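Local structure of uncharacterized protein (3LM3) at residues P188-Y193 / A267-K272; E61-N66 / T317-F322; E126-I131 / E162-H167. The protein is of unknown function but, as a member of the glycoside hydrolase/deacetylase superfamily, probably acts on a carbohydrate substrate. All blocks are in the same frame, centred on the assembly; numbering follows the deposited sequence. Where two conformers were deposited one is given.

Contact 1: residues P188-Y193 / A267-K272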
loop_
_atom_site.group_PDB
_atom_site.type_symbol
_atom_site.label_atom_id
_atom_site.label_comp_id
_atom_site.label_asym_id
_atom_site.label_seq_id
_atom_site.Cartn_x
_atom_site.Cartn_y
_atom_site.Cartn_z
ATOM N N PRO A 188 8.809 -6.601 -0.790
ATOM C CA PRO A 188 8.735 -5.795 -2.012
ATOM C C PRO A 188 7.609 -4.793 -1.929
ATOM O O PRO A 188 6.640 -4.994 -1.202
ATOM C CB PRO A 188 8.423 -6.824 -3.127
ATOM C CG PRO A 188 8.837 -8.166 -2.520
ATOM C CD PRO A 188 8.481 -8.023 -1.056
ATOM N N SER A 189 7.733 -3.695 -2.672
ATOM C CA SER A 189 6.689 -2.687 -2.726
ATOM C C SER A 189 5.737 -2.904 -3.883
ATOM O O SER A 189 4.655 -2.337 -3.886
ATOM C CB SER A 189 7.278 -1.298 -2.771
ATOM O OG SER A 189 7.916 -1.038 -3.998
ATOM N N TYR A 190 6.123 -3.688 -4.868
ATOM C CA TYR A 190 5.250 -4.033 -5.989
ATOM C C TYR A 190 4.699 -5.431 -5.757
ATOM O O TYR A 190 5.064 -6.111 -4.766
ATOM C CB TYR A 190 5.987 -3.891 -7.328
ATOM C CG TYR A 190 5.724 -2.604 -8.123
ATOM C CD1 TYR A 190 5.363 -1.404 -7.499
ATOM C CD2 TYR A 190 5.904 -2.604 -9.501
ATOM C CE1 TYR A 190 5.134 -0.261 -8.240
ATOM C CE2 TYR A 190 5.680 -1.461 -10.259
ATOM C CZ TYR A 190 5.313 -0.283 -9.620
ATOM O OH TYR A 190 5.178 0.882 -10.362
ATOM N N PRO A 191 3.778 -5.873 -6.627
ATOM C CA PRO A 191 2.980 -7.044 -6.261
ATOM C C PRO A 191 3.786 -8.325 -6.244
ATOM O O PRO A 191 4.733 -8.503 -7.018
ATOM C CB PRO A 191 1.920 -7.102 -7.352
ATOM C CG PRO A 191 1.789 -5.641 -7.755
ATOM C CD PRO A 191 3.200 -5.142 -7.776
ATOM N N PHE A 192 3.419 -9.222 -5.327
ATOM C CA PHE A 192 4.061 -10.528 -5.219
ATOM C C PHE A 192 3.102 -11.532 -4.601
ATOM O O PHE A 192 2.124 -11.142 -3.968
ATOM C CB PHE A 192 5.353 -10.459 -4.374
ATOM C CG PHE A 192 5.132 -10.026 -2.926
ATOM C CD1 PHE A 192 4.962 -8.696 -2.613
ATOM C CD2 PHE A 192 5.100 -10.959 -1.888
ATOM C CE1 PHE A 192 4.767 -8.287 -1.307
ATOM C CE2 PHE A 192 4.887 -10.549 -0.573
ATOM C CZ PHE A 192 4.706 -9.222 -0.286
ATOM N N TYR A 193 3.405 -12.819 -4.788
ATOM C CA TYR A 193 2.697 -13.903 -4.082
ATOM C C TYR A 193 3.440 -14.187 -2.774
ATOM O O TYR A 193 4.635 -14.493 -2.792
ATOM C CB TYR A 193 2.676 -15.147 -4.952
ATOM C CG TYR A 193 1.899 -15.054 -6.243
ATOM C CD1 TYR A 193 0.522 -15.111 -6.257
ATOM C CD2 TYR A 193 2.552 -14.995 -7.454
ATOM C CE1 TYR A 193 -0.178 -15.101 -7.432
ATOM C CE2 TYR A 193 1.846 -14.955 -8.658
ATOM C CZ TYR A 193 0.493 -15.045 -8.648
ATOM O OH TYR A 193 -0.269 -15.018 -9.821
ATOM N N ALA A 267 5.789 9.949 -10.545
ATOM C CA ALA A 267 6.732 9.872 -11.660
ATOM C C ALA A 267 7.795 8.773 -11.468
ATOM O O ALA A 267 8.315 8.250 -12.448
ATOM C CB ALA A 267 7.396 11.222 -11.908
ATOM N N ILE A 268 8.082 8.393 -10.225
ATOM C CA ILE A 268 8.950 7.249 -9.973
ATOM C C ILE A 268 8.442 6.018 -10.728
ATOM O O ILE A 268 9.211 5.205 -11.273
ATOM C CB ILE A 268 9.010 6.913 -8.466
ATOM C CG1 ILE A 268 9.548 8.096 -7.667
ATOM C CG2 ILE A 268 9.820 5.617 -8.168
ATOM C CD1 ILE A 268 9.419 7.892 -6.112
ATOM N N HIS A 269 7.118 5.895 -10.767
ATOM C CA HIS A 269 6.415 4.766 -11.358
ATOM C C HIS A 269 6.022 4.967 -12.803
ATOM O O HIS A 269 6.099 4.041 -13.610
ATOM C CB HIS A 269 5.192 4.484 -10.491
ATOM C CG HIS A 269 5.590 4.119 -9.113
ATOM N ND1 HIS A 269 5.970 2.833 -8.793
ATOM C CD2 HIS A 269 5.893 4.884 -8.043
ATOM C CE1 HIS A 269 6.428 2.814 -7.559
ATOM N NE2 HIS A 269 6.394 4.049 -7.078
ATOM N N PHE A 270 5.559 6.162 -13.116
ATOM C CA PHE A 270 4.959 6.420 -14.431
ATOM C C PHE A 270 5.938 6.947 -15.477
ATOM O O PHE A 270 5.610 6.936 -16.662
ATOM C CB PHE A 270 3.779 7.372 -14.260
ATOM C CG PHE A 270 2.588 6.800 -13.499
ATOM C CD1 PHE A 270 2.467 5.441 -13.225
ATOM C CD2 PHE A 270 1.540 7.642 -13.132
ATOM C CE1 PHE A 270 1.343 4.946 -12.570
ATOM C CE2 PHE A 270 0.417 7.141 -12.468
ATOM C CZ PHE A 270 0.331 5.786 -12.205
ATOM N N ASP A 271 7.136 7.356 -15.054
ATOM C CA ASP A 271 8.219 7.691 -15.986
ATOM C C ASP A 271 9.217 6.524 -15.999
ATOM O O ASP A 271 9.010 5.534 -16.731
ATOM C CB ASP A 271 8.836 9.041 -15.596
ATOM C CG ASP A 271 7.938 10.234 -15.955
ATOM O OD1 ASP A 271 7.047 10.108 -16.829
ATOM O OD2 ASP A 271 8.182 11.320 -15.339
ATOM N N LYS A 272 10.234 6.554 -15.154
ATOM C CA LYS A 272 11.295 5.541 -15.171
ATOM C C LYS A 272 10.792 4.146 -14.807
ATOM O O LYS A 272 11.187 3.168 -15.406
ATOM C CB LYS A 272 12.429 5.960 -14.230
ATOM C CG LYS A 272 13.592 4.981 -14.109
ATOM C CD LYS A 272 14.421 4.864 -15.369
ATOM C CE LYS A 272 15.839 4.407 -15.016
ATOM N NZ LYS A 272 16.731 4.358 -16.198
#
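The phenol of Tyr-190 meets the imidazole of His-269 chiefly through the 2.6 Å hydrogen bond between Tyr-190 OH and His-269 ND1, in which either group could be the donor. This bond spans a wide gap between backbones, since the CA atoms of Tyr-190 and His-269 are 10.4 Å apart. The hydroxyl arrives at the edge of the imidazole, in the plane of that ring. The two rings then run past each other in opposite directions, their planes at 27°, so that they lie rim to rim with neither over the face of the other. Tyr-190 CE1 comes alongside, 3.4 Å from His-269 CE1. A chi1 of -100° swings the Tyr-190 ring away from a staggered position. The bond ties the loop between strands 168-172 and 194-195 to helix 255-277, the helix that leads into strand 280-287 of the beta/alpha barrel expected for this superfamily. Trp-281 N, in that strand, also hydrogen-bonds to Tyr-190 OH, so two partners hold the buried oxygen in place. Phe-343, from the antiparallel sheet, packs edge-to-face against Tyr-190 and also touches the ring of His-269. The helix carries a pi-type turn at 268-272 that includes His-269, although the bond from Asp-271 N to Ala-267 O is kept at 3.0 Å. Away from this buried corner the helix is more open to solvent: Ala-267 and Asp-271 are partly exposed, and Lys-272 extends into solvent and was modelled in two conformers. Asp-271 is nonetheless held at both carboxylate oxygens, by a salt bridge to Arg-313 and a hydrogen bond to Trp-314.

Contact 2: residues E61-N66 / T317-F322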
loop_
_atom_site.group_PDB
_atom_site.type_symbol
_atom_site.label_atom_id
_atom_site.label_comp_id
_atom_site.label_asym_id
_atom_site.label_seq_id
_atom_site.Cartn_x
_atom_site.Cartn_y
_atom_site.Cartn_z
ATOM N N GLU A 61 -17.344 12.464 -6.492
ATOM C CA GLU A 61 -17.492 13.387 -7.599
ATOM C C GLU A 61 -16.173 14.083 -7.937
ATOM O O GLU A 61 -15.825 14.263 -9.100
ATOM C CB GLU A 61 -18.663 14.353 -7.297
ATOM C CG GLU A 61 -20.011 13.557 -7.307
ATOM C CD GLU A 61 -21.298 14.318 -7.020
ATOM O OE1 GLU A 61 -21.224 15.410 -6.425
ATOM O OE2 GLU A 61 -22.384 13.749 -7.372
ATOM N N ALA A 62 -15.396 14.421 -6.906
ATOM C CA ALA A 62 -14.082 14.996 -7.114
ATOM C C ALA A 62 -13.182 14.012 -7.889
ATOM O O ALA A 62 -12.471 14.378 -8.835
ATOM C CB ALA A 62 -13.451 15.391 -5.763
ATOM N N PHE A 63 -13.214 12.741 -7.465
ATOM C CA PHE A 63 -12.450 11.667 -8.120
ATOM C C PHE A 63 -12.789 11.490 -9.593
ATOM O O PHE A 63 -11.904 11.220 -10.396
ATOM C CB PHE A 63 -12.674 10.364 -7.359
ATOM C CG PHE A 63 -12.114 9.129 -8.028
ATOM C CD1 PHE A 63 -10.788 8.780 -7.860
ATOM C CD2 PHE A 63 -12.919 8.305 -8.792
ATOM C CE1 PHE A 63 -10.266 7.600 -8.462
ATOM C CE2 PHE A 63 -12.420 7.166 -9.372
ATOM C CZ PHE A 63 -11.105 6.810 -9.209
ATOM N N ALA A 64 -14.058 11.671 -9.944
ATOM C CA ALA A 64 -14.492 11.504 -11.311
ATOM C C ALA A 64 -14.081 12.645 -12.228
ATOM O O ALA A 64 -14.223 12.515 -13.455
ATOM C CB ALA A 64 -16.007 11.347 -11.335
ATOM N N THR A 65 -13.592 13.761 -11.673
ATOM C CA THR A 65 -13.197 14.913 -12.515
ATOM C C THR A 65 -12.129 14.518 -13.520
ATOM O O THR A 65 -11.083 14.029 -13.156
ATOM C CB THR A 65 -12.597 16.043 -11.628
ATOM O OG1 THR A 65 -13.500 16.326 -10.567
ATOM C CG2 THR A 65 -12.342 17.325 -12.437
ATOM N N ASN A 66 -12.402 14.747 -14.817
ATOM C CA ASN A 66 -11.481 14.375 -15.880
ATOM C C ASN A 66 -11.161 12.884 -15.863
ATOM O O ASN A 66 -10.120 12.443 -16.372
ATOM C CB ASN A 66 -10.193 15.213 -15.785
ATOM C CG ASN A 66 -10.455 16.686 -15.984
ATOM O OD1 ASN A 66 -10.219 17.514 -15.086
ATOM N ND2 ASN A 66 -10.946 17.030 -17.172
ATOM N N THR A 317 -3.368 6.806 -18.160
ATOM C CA THR A 317 -3.444 6.152 -16.853
ATOM C C THR A 317 -4.838 5.625 -16.590
ATOM O O THR A 317 -5.828 6.324 -16.803
ATOM C CB THR A 317 -3.083 7.120 -15.717
ATOM O OG1 THR A 317 -1.772 7.660 -15.955
ATOM C CG2 THR A 317 -3.111 6.462 -14.332
ATOM N N HIS A 318 -4.927 4.383 -16.112
ATOM C CA HIS A 318 -6.186 3.749 -15.762
ATOM C C HIS A 318 -6.390 3.822 -14.260
ATOM O O HIS A 318 -5.541 3.321 -13.496
ATOM C CB HIS A 318 -6.174 2.286 -16.189
ATOM C CG HIS A 318 -5.988 2.105 -17.654
ATOM N ND1 HIS A 318 -7.013 2.302 -18.548
ATOM C CD2 HIS A 318 -4.903 1.753 -18.385
ATOM C CE1 HIS A 318 -6.564 2.067 -19.774
ATOM N NE2 HIS A 318 -5.288 1.740 -19.710
ATOM N N PHE A 319 -7.493 4.427 -13.833
ATOM C CA PHE A 319 -7.908 4.461 -12.449
ATOM C C PHE A 319 -8.867 3.285 -12.259
ATOM O O PHE A 319 -9.997 3.309 -12.739
ATOM C CB PHE A 319 -8.587 5.787 -12.084
ATOM C CG PHE A 319 -7.608 6.947 -11.917
ATOM C CD1 PHE A 319 -6.974 7.547 -13.000
ATOM C CD2 PHE A 319 -7.285 7.390 -10.654
ATOM C CE1 PHE A 319 -6.070 8.618 -12.785
ATOM C CE2 PHE A 319 -6.401 8.443 -10.455
ATOM C CZ PHE A 319 -5.787 9.033 -11.528
ATOM N N VAL A 320 -8.363 2.263 -11.572
ATOM C CA VAL A 320 -9.080 0.987 -11.425
ATOM C C VAL A 320 -9.118 0.572 -9.964
ATOM O O VAL A 320 -8.433 1.140 -9.114
ATOM C CB VAL A 320 -8.440 -0.125 -12.301
ATOM C CG1 VAL A 320 -8.384 0.334 -13.774
ATOM C CG2 VAL A 320 -7.059 -0.497 -11.817
ATOM N N THR A 321 -9.948 -0.422 -9.672
ATOM C CA THR A 321 -10.067 -0.904 -8.309
ATOM C C THR A 321 -8.818 -1.696 -7.886
ATOM O O THR A 321 -8.086 -2.212 -8.740
ATOM C CB THR A 321 -11.321 -1.755 -8.089
ATOM O OG1 THR A 321 -11.104 -3.058 -8.650
ATOM C CG2 THR A 321 -12.563 -1.116 -8.701
ATOM N N PHE A 322 -8.565 -1.783 -6.577
ATOM C CA PHE A 322 -7.477 -2.642 -6.077
ATOM C C PHE A 322 -7.622 -4.045 -6.607
ATOM O O PHE A 322 -6.661 -4.643 -7.071
ATOM C CB PHE A 322 -7.424 -2.617 -4.532
ATOM C CG PHE A 322 -6.545 -1.521 -3.951
ATOM C CD1 PHE A 322 -7.022 -0.236 -3.817
ATOM C CD2 PHE A 322 -5.245 -1.791 -3.548
ATOM C CE1 PHE A 322 -6.230 0.773 -3.276
ATOM C CE2 PHE A 322 -4.440 -0.786 -3.004
ATOM C CZ PHE A 322 -4.933 0.499 -2.877
#
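Phe-63, near the C-terminal end of helix 53-64, and Phe-319, in strand 318-320, have their CA atoms 9.6 Å apart, the nearest such pair across the two segments. The arrangement is consistent with the beta/alpha barrel expected for this superfamily, in which helices pack on the outside of parallel strands. Helix 53-64 forms the beta-alpha-beta crossover from strand 21-29 to strand 73-76, and strand 318-320 pairs in parallel with 21-29 through backbone bonds of His-318 and Val-320 to Val-23. Phe-319 points its CB toward the helix, whereas Val-320 points away from it. At the far end of the strand, Thr-321 takes the N-cap position of helix 322-332, its OG1 bonding to Glu-324 N.

Two phenyl rings fill the space between helix and strand, and both are buried. Phe-63 has CG anti to the backbone N (chi1 172°), which brings its ring across to the strand although its CB does not point there. The rings pass in opposite directions with planes at 78° and centroids 5.8 Å apart, an oblique meeting that is neither a stack nor a T-shaped pair. The closest atoms are Phe-63 CE1 and Phe-319 CD2, at 3.7 Å. Phe-63 CZ also lies 4.0 Å from Phe-319 CB, so the end of one ring rests near the root of the other side chain. Leu-25 packs against Phe-63 and Val-23 against Phe-319, extending the apolar layer along strand 21-29, while Lys-311 of helix 296-313 also touches Phe-319. Beyond the rings the helix gives way to a turn, where Thr-65 N and Thr-65 OG1 reach Ala-62 O from the same face of its carbonyl plane, the hydroxyl at 2.8 Å and tilted 33° from that plane.

Contact 3: residues E126-I131 / E162-H167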
loop_
_atom_site.group_PDB
_atom_site.type_symbol
_atom_site.label_atom_id
_atom_site.label_comp_id
_atom_site.label_asym_id
_atom_site.label_seq_id
_atom_site.Cartn_x
_atom_site.Cartn_y
_atom_site.Cartn_z
ATOM N N GLU A 126 -13.979 -13.267 10.608
ATOM C CA GLU A 126 -14.599 -11.966 10.438
ATOM C C GLU A 126 -14.500 -11.472 9.001
ATOM O O GLU A 126 -15.444 -10.856 8.505
ATOM C CB GLU A 126 -14.029 -10.968 11.459
ATOM C CG GLU A 126 -14.427 -11.396 12.882
ATOM C CD GLU A 126 -14.032 -10.435 13.982
ATOM O OE1 GLU A 126 -13.449 -9.376 13.676
ATOM O OE2 GLU A 126 -14.321 -10.766 15.160
HETATM N N MSE A 127 -13.422 -11.780 8.289
HETATM C CA MSE A 127 -13.388 -11.508 6.860
HETATM C C MSE A 127 -14.540 -12.214 6.162
HETATM O O MSE A 127 -15.215 -11.596 5.321
HETATM C CB MSE A 127 -12.047 -11.916 6.218
HETATM C CG MSE A 127 -10.882 -11.049 6.590
HETATM SE SE MSE A 127 -9.280 -11.324 5.552
HETATM C CE MSE A 127 -9.055 -13.218 5.908
ATOM N N SER A 128 -14.775 -13.489 6.468
ATOM C CA SER A 128 -15.902 -14.194 5.876
ATOM C C SER A 128 -17.241 -13.541 6.199
ATOM O O SER A 128 -18.123 -13.429 5.326
ATOM C CB SER A 128 -15.873 -15.649 6.297
ATOM O OG SER A 128 -14.765 -16.293 5.682
ATOM N N GLU A 129 -17.409 -13.095 7.438
ATOM C CA GLU A 129 -18.650 -12.411 7.822
ATOM C C GLU A 129 -18.859 -11.130 7.026
ATOM O O GLU A 129 -19.976 -10.831 6.569
ATOM C CB GLU A 129 -18.625 -12.073 9.327
ATOM C CG GLU A 129 -18.804 -13.274 10.237
ATOM C CD GLU A 129 -18.607 -12.971 11.721
ATOM O OE1 GLU A 129 -18.236 -11.821 12.087
ATOM O OE2 GLU A 129 -18.757 -13.926 12.516
ATOM N N ALA A 130 -17.808 -10.344 6.883
ATOM C CA ALA A 130 -17.891 -9.100 6.105
ATOM C C ALA A 130 -18.183 -9.346 4.640
ATOM O O ALA A 130 -18.992 -8.632 4.041
ATOM C CB ALA A 130 -16.566 -8.303 6.240
ATOM N N ILE A 131 -17.537 -10.349 4.056
ATOM C CA ILE A 131 -17.772 -10.693 2.650
ATOM C C ILE A 131 -19.244 -11.052 2.439
ATOM O O ILE A 131 -19.863 -10.613 1.473
ATOM C CB ILE A 131 -16.868 -11.833 2.179
ATOM C CG1 ILE A 131 -15.406 -11.381 2.095
ATOM C CG2 ILE A 131 -17.312 -12.371 0.797
ATOM C CD1 ILE A 131 -14.425 -12.524 2.133
ATOM N N GLU A 162 -8.013 -19.732 -0.727
ATOM C CA GLU A 162 -8.461 -21.118 -0.757
ATOM C C GLU A 162 -9.883 -21.285 -0.269
ATOM O O GLU A 162 -10.631 -22.135 -0.789
ATOM C CB GLU A 162 -7.473 -21.997 0.017
ATOM C CG GLU A 162 -6.090 -21.936 -0.676
ATOM C CD GLU A 162 -4.902 -22.575 0.047
ATOM O OE1 GLU A 162 -5.059 -23.184 1.138
ATOM O OE2 GLU A 162 -3.767 -22.436 -0.508
ATOM N N LYS A 163 -10.305 -20.475 0.696
ATOM C CA LYS A 163 -11.650 -20.618 1.241
ATOM C C LYS A 163 -12.670 -19.614 0.726
ATOM O O LYS A 163 -13.884 -19.899 0.727
ATOM C CB LYS A 163 -11.606 -20.670 2.758
ATOM C CG LYS A 163 -10.853 -21.892 3.199
ATOM C CD LYS A 163 -10.616 -21.980 4.649
ATOM C CE LYS A 163 -10.248 -23.411 5.044
ATOM N NZ LYS A 163 -9.696 -23.507 6.423
ATOM N N GLU A 164 -12.214 -18.438 0.290
ATOM C CA GLU A 164 -13.111 -17.412 -0.256
ATOM C C GLU A 164 -12.939 -17.153 -1.745
ATOM O O GLU A 164 -13.669 -16.340 -2.325
ATOM C CB GLU A 164 -13.002 -16.108 0.559
ATOM C CG GLU A 164 -13.504 -16.249 1.996
ATOM C CD GLU A 164 -15.027 -16.389 2.122
ATOM O OE1 GLU A 164 -15.772 -16.438 1.130
ATOM O OE2 GLU A 164 -15.504 -16.470 3.269
ATOM N N ASN A 165 -11.982 -17.836 -2.379
ATOM C CA ASN A 165 -11.699 -17.633 -3.785
ATOM C C ASN A 165 -11.484 -16.148 -4.110
ATOM O O ASN A 165 -11.974 -15.619 -5.134
ATOM C CB ASN A 165 -12.823 -18.251 -4.639
ATOM C CG ASN A 165 -12.443 -18.411 -6.093
ATOM O OD1 ASN A 165 -11.272 -18.594 -6.450
ATOM N ND2 ASN A 165 -13.457 -18.374 -6.955
ATOM N N ILE A 166 -10.740 -15.462 -3.224
ATOM C CA ILE A 166 -10.342 -14.060 -3.412
ATOM C C ILE A 166 -8.836 -14.067 -3.460
ATOM O O ILE A 166 -8.200 -14.623 -2.580
ATOM C CB ILE A 166 -10.887 -13.155 -2.310
ATOM C CG1 ILE A 166 -12.394 -12.979 -2.506
ATOM C CG2 ILE A 166 -10.116 -11.804 -2.300
ATOM C CD1 ILE A 166 -13.091 -12.294 -1.323
ATOM N N HIS A 167 -8.273 -13.497 -4.527
ATOM C CA HIS A 167 -6.876 -13.714 -4.873
ATOM C C HIS A 167 -6.083 -12.404 -4.934
ATOM O O HIS A 167 -4.991 -12.381 -5.489
ATOM C CB HIS A 167 -6.744 -14.487 -6.191
ATOM C CG HIS A 167 -7.392 -15.831 -6.132
ATOM N ND1 HIS A 167 -6.783 -16.922 -5.549
ATOM C CD2 HIS A 167 -8.615 -16.248 -6.534
ATOM C CE1 HIS A 167 -7.599 -17.967 -5.626
ATOM N NE2 HIS A 167 -8.736 -17.573 -6.173
HETATM O O HOH W 1 -18.135 -15.470 3.379
#
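Glu-164 lays its bent side chain over the end of Ile-131, with Glu-164 CG 3.8 Å from Ile-131 CD1. The bend comes at chi2 (-71°) and turns the carboxylate toward helix 120-138. There Ser-128 OG donates a short 2.5 Å hydrogen bond to Glu-164 OE2, on the anti lone pair, the one facing away from OE1. A water donates to the same OE2 and to Ser-128 O, each at 2.8 Å, so that both side chain and backbone of Ser-128 are linked to the one carboxylate oxygen. Arg-143 forms a salt bridge with OE1 and probably favours the ionised carboxylate, while Tyr-159 hydrogen-bonds to Ser-128 OG. Replacing Glu-164 by an alanine here would probably leave Arg-143 without this anionic mate and Ser-128 OG without its short bond to a carboxylate, and uncover one side of the end of Ile-131. Beside the polar group, Ile-131 and Ile-166 reach toward each other tip to tip, their CD1 atoms 3.7 Å apart. Ile-166 comes just after Asn-165, whose positive phi marks where the chain leaves helix 154-163. A polar bridge and a pair of buried apolar tips thus join helix 120-138 to the turn that closes the beta-alpha-beta crossover 146-148/154-163/168-172, consistent with a beta/alpha barrel.

How the contacts relate
All six segments belong to the DUF3863 region and its beta/alpha architecture. Contact 2 has the widest span, and along the chain contact 3 and then contact 1 are completed in series between its two segments. The centres of contacts 1 and 2 are 19 Å apart, and the two touch where Phe-270 CE2 lies 4.0 Å from Thr-317 CG2. Contact 3 is more remote, its centre about 27 Å from that of contact 1 and 26 Å from that of contact 2. Helix 322-332 is shared by segments of all three contacts: it starts at Phe-322, and Pro-191 and His-167 pack on it. Parts of the chain some 250 residues apart are thereby brought together in one compact unit.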